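Local atomic coordinates of probable secreted solute-binding lipoprotein (Streptomyces coelicolor, PDB entry 3I3V), a protein that probably binds a solute outside the cell as the lipid-anchored receptor of a membrane transport system. Residues R385-A388 / A389-A393. Numbering follows the deposited sequence.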
ATOM      1  N   ARG C 385      55.736 -49.431 -34.067  1.00 40.75           N
ATOM      2  CA  ARG C 385      55.791 -50.442 -33.031  1.00 40.74           C
ATOM      3  C   ARG C 385      55.020 -49.982 -31.797  1.00 41.15           C
ATOM      4  O   ARG C 385      54.402 -50.797 -31.102  1.00 41.81           O
ATOM      5  CB  ARG C 385      57.243 -50.761 -32.680  1.00 43.20           C
ATOM      6  CG  ARG C 385      57.964 -51.585 -33.741  1.00 46.47           C
ATOM      7  CD  ARG C 385      59.405 -51.833 -33.331  1.00 50.63           C
ATOM      8  NE  ARG C 385      59.479 -52.412 -31.993  1.00 53.28           N
ATOM      9  CZ  ARG C 385      60.597 -52.513 -31.280  1.00 55.87           C
ATOM     10  NH1 ARG C 385      61.747 -52.069 -31.779  1.00 56.24           N
ATOM     11  NH2 ARG C 385      60.564 -53.058 -30.067  1.00 55.06           N
ATOM     12  N   VAL C 386      55.052 -48.677 -31.531  1.00 39.36           N
ATOM     13  CA  VAL C 386      54.321 -48.115 -30.400  1.00 37.64           C
ATOM     14  C   VAL C 386      52.843 -48.412 -30.634  1.00 38.21           C
ATOM     15  O   VAL C 386      52.161 -48.979 -29.780  1.00 36.39           O
ATOM     16  CB  VAL C 386      54.542 -46.581 -30.302  1.00 36.00           C
ATOM     17  CG1 VAL C 386      53.369 -45.914 -29.584  1.00 34.16           C
ATOM     18  CG2 VAL C 386      55.840 -46.300 -29.553  1.00 33.16           C
ATOM     19  N   ARG C 387      52.371 -48.041 -31.818  1.00 38.77           N
ATOM     20  CA  ARG C 387      50.991 -48.259 -32.212  1.00 40.42           C
ATOM     21  C   ARG C 387      50.589 -49.732 -32.170  1.00 40.06           C
ATOM     22  O   ARG C 387      49.481 -50.063 -31.749  1.00 39.63           O
ATOM     23  CB  ARG C 387      50.768 -47.702 -33.612  1.00 42.43           C
ATOM     24  CG  ARG C 387      49.350 -47.813 -34.118  1.00 46.18           C
ATOM     25  CD  ARG C 387      49.198 -46.965 -35.369  1.00 50.69           C
ATOM     26  NE  ARG C 387      47.995 -47.272 -36.138  1.00 53.63           N
ATOM     27  CZ  ARG C 387      47.702 -48.478 -36.613  1.00 55.17           C
ATOM     28  NH1 ARG C 387      48.523 -49.496 -36.387  1.00 56.05           N
ATOM     29  NH2 ARG C 387      46.604 -48.661 -37.341  1.00 55.37           N
ATOM     30  N   ALA C 388      51.483 -50.615 -32.600  1.00 37.47           N
ATOM     31  CA  ALA C 388      51.188 -52.045 -32.595  1.00 37.74           C
ATOM     32  C   ALA C 388      51.110 -52.587 -31.160  1.00 36.93           C
ATOM     33  O   ALA C 388      50.230 -53.391 -30.824  1.00 37.18           O
ATOM     34  CB  ALA C 388      52.258 -52.809 -33.397  1.00 37.64           C
ATOM     35  N   ALA C 389      52.029 -52.137 -30.313  1.00 35.91           N
ATOM     36  CA  ALA C 389      52.050 -52.578 -28.925  1.00 36.57           C
ATOM     37  C   ALA C 389      50.798 -52.093 -28.188  1.00 36.81           C
ATOM     38  O   ALA C 389      50.205 -52.825 -27.400  1.00 38.13           O
ATOM     39  CB  ALA C 389      53.309 -52.058 -28.232  1.00 35.98           C
ATOM     40  N   LEU C 390      50.399 -50.855 -28.450  1.00 36.84           N
ATOM     41  CA  LEU C 390      49.219 -50.295 -27.806  1.00 36.03           C
ATOM     42  C   LEU C 390      47.985 -51.092 -28.237  1.00 36.73           C
ATOM     43  O   LEU C 390      47.228 -51.582 -27.398  1.00 36.91           O
ATOM     44  CB  LEU C 390      49.075 -48.817 -28.188  1.00 35.72           C
ATOM     45  CG  LEU C 390      49.445 -47.695 -27.197  1.00 38.81           C
ATOM     46  CD1 LEU C 390      50.441 -48.167 -26.153  1.00 35.21           C
ATOM     47  CD2 LEU C 390      49.996 -46.509 -27.982  1.00 35.22           C
ATOM     48  N   GLU C 391      47.805 -51.241 -29.549  1.00 35.63           N
ATOM     49  CA  GLU C 391      46.665 -51.965 -30.090  1.00 35.15           C
ATOM     50  C   GLU C 391      46.590 -53.423 -29.644  1.00 35.39           C
ATOM     51  O   GLU C 391      45.496 -53.980 -29.522  1.00 34.17           O
ATOM     52  CB  GLU C 391      46.675 -51.891 -31.615  1.00 34.32           C
ATOM     53  CG  GLU C 391      46.606 -50.470 -32.163  1.00 35.63           C
ATOM     54  CD  GLU C 391      46.400 -50.430 -33.666  1.00 36.14           C
ATOM     55  OE1 GLU C 391      46.671 -51.454 -34.332  1.00 36.70           O
ATOM     56  OE2 GLU C 391      45.976 -49.375 -34.181  1.00 35.95           O
ATOM     57  N   SER C 392      47.744 -54.038 -29.403  1.00 34.97           N
ATOM     58  CA  SER C 392      47.787 -55.430 -28.964  1.00 35.24           C
ATOM     59  C   SER C 392      47.326 -55.579 -27.525  1.00 36.32           C
ATOM     60  O   SER C 392      47.012 -56.684 -27.072  1.00 35.33           O
ATOM     61  CB  SER C 392      49.203 -55.984 -29.082  1.00 37.73           C
ATOM     62  OG  SER C 392      49.325 -56.825 -30.218  1.00 43.71           O
ATOM     63  N   ALA C 393      47.297 -54.465 -26.805  1.00 35.42           N
ATOM     64  CA  ALA C 393      46.874 -54.486 -25.419  1.00 37.22           C
ATOM     65  C   ALA C 393      45.390 -54.816 -25.369  1.00 37.99           C
ATOM     66  O   ALA C 393      44.876 -55.248 -24.342  1.00 37.60           O
ATOM     67  CB  ALA C 393      47.148 -53.129 -24.765  1.00 36.56           C
TER
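Arg-387 and Glu-391 form an i to i+4 salt bridge along helix 383-392, the last helix of the chain, which packs against helices 363-377, 203-217 and 172-182. A single oxygen, Glu-391 OE2, sits over the guanidinium face of Arg-387, 3.1 Å from CZ, while the carboxylate is tilted 50° to the guanidinium plane. NH2 of Arg-387 is 3.3 Å from OE2 of Glu-391, yet no N-H points at the oxygen. With CG anti to the backbone N (chi1 -178°) and the chain extended as far as NE, Arg-387 runs out from the helix; the bend at CD-NE (chi4 -57°) then swings the guanidinium face toward the acid. OE2 also accepts a weak hydrogen bond from Phe-200 N. On the buried side, Val-386 CG1 lies 3.8 Å from Leu-390 CD2, and Leu-390 reaches Leu-178 and Ile-182. Helical backbone bonds set both pairs in register: Glu-391 N to Arg-387 O at 3.0 Å, Leu-390 N to Val-386 O at 2.9 Å. A leucine in place of Arg-387 would probably leave the Glu-391 carboxylate without its opposite charge, OE2 keeping just the weak Phe-200 N bond among the contacts described. Lacking a directed N-H, the bridge rests on charge attraction and probably tolerates small guanidinium rotations.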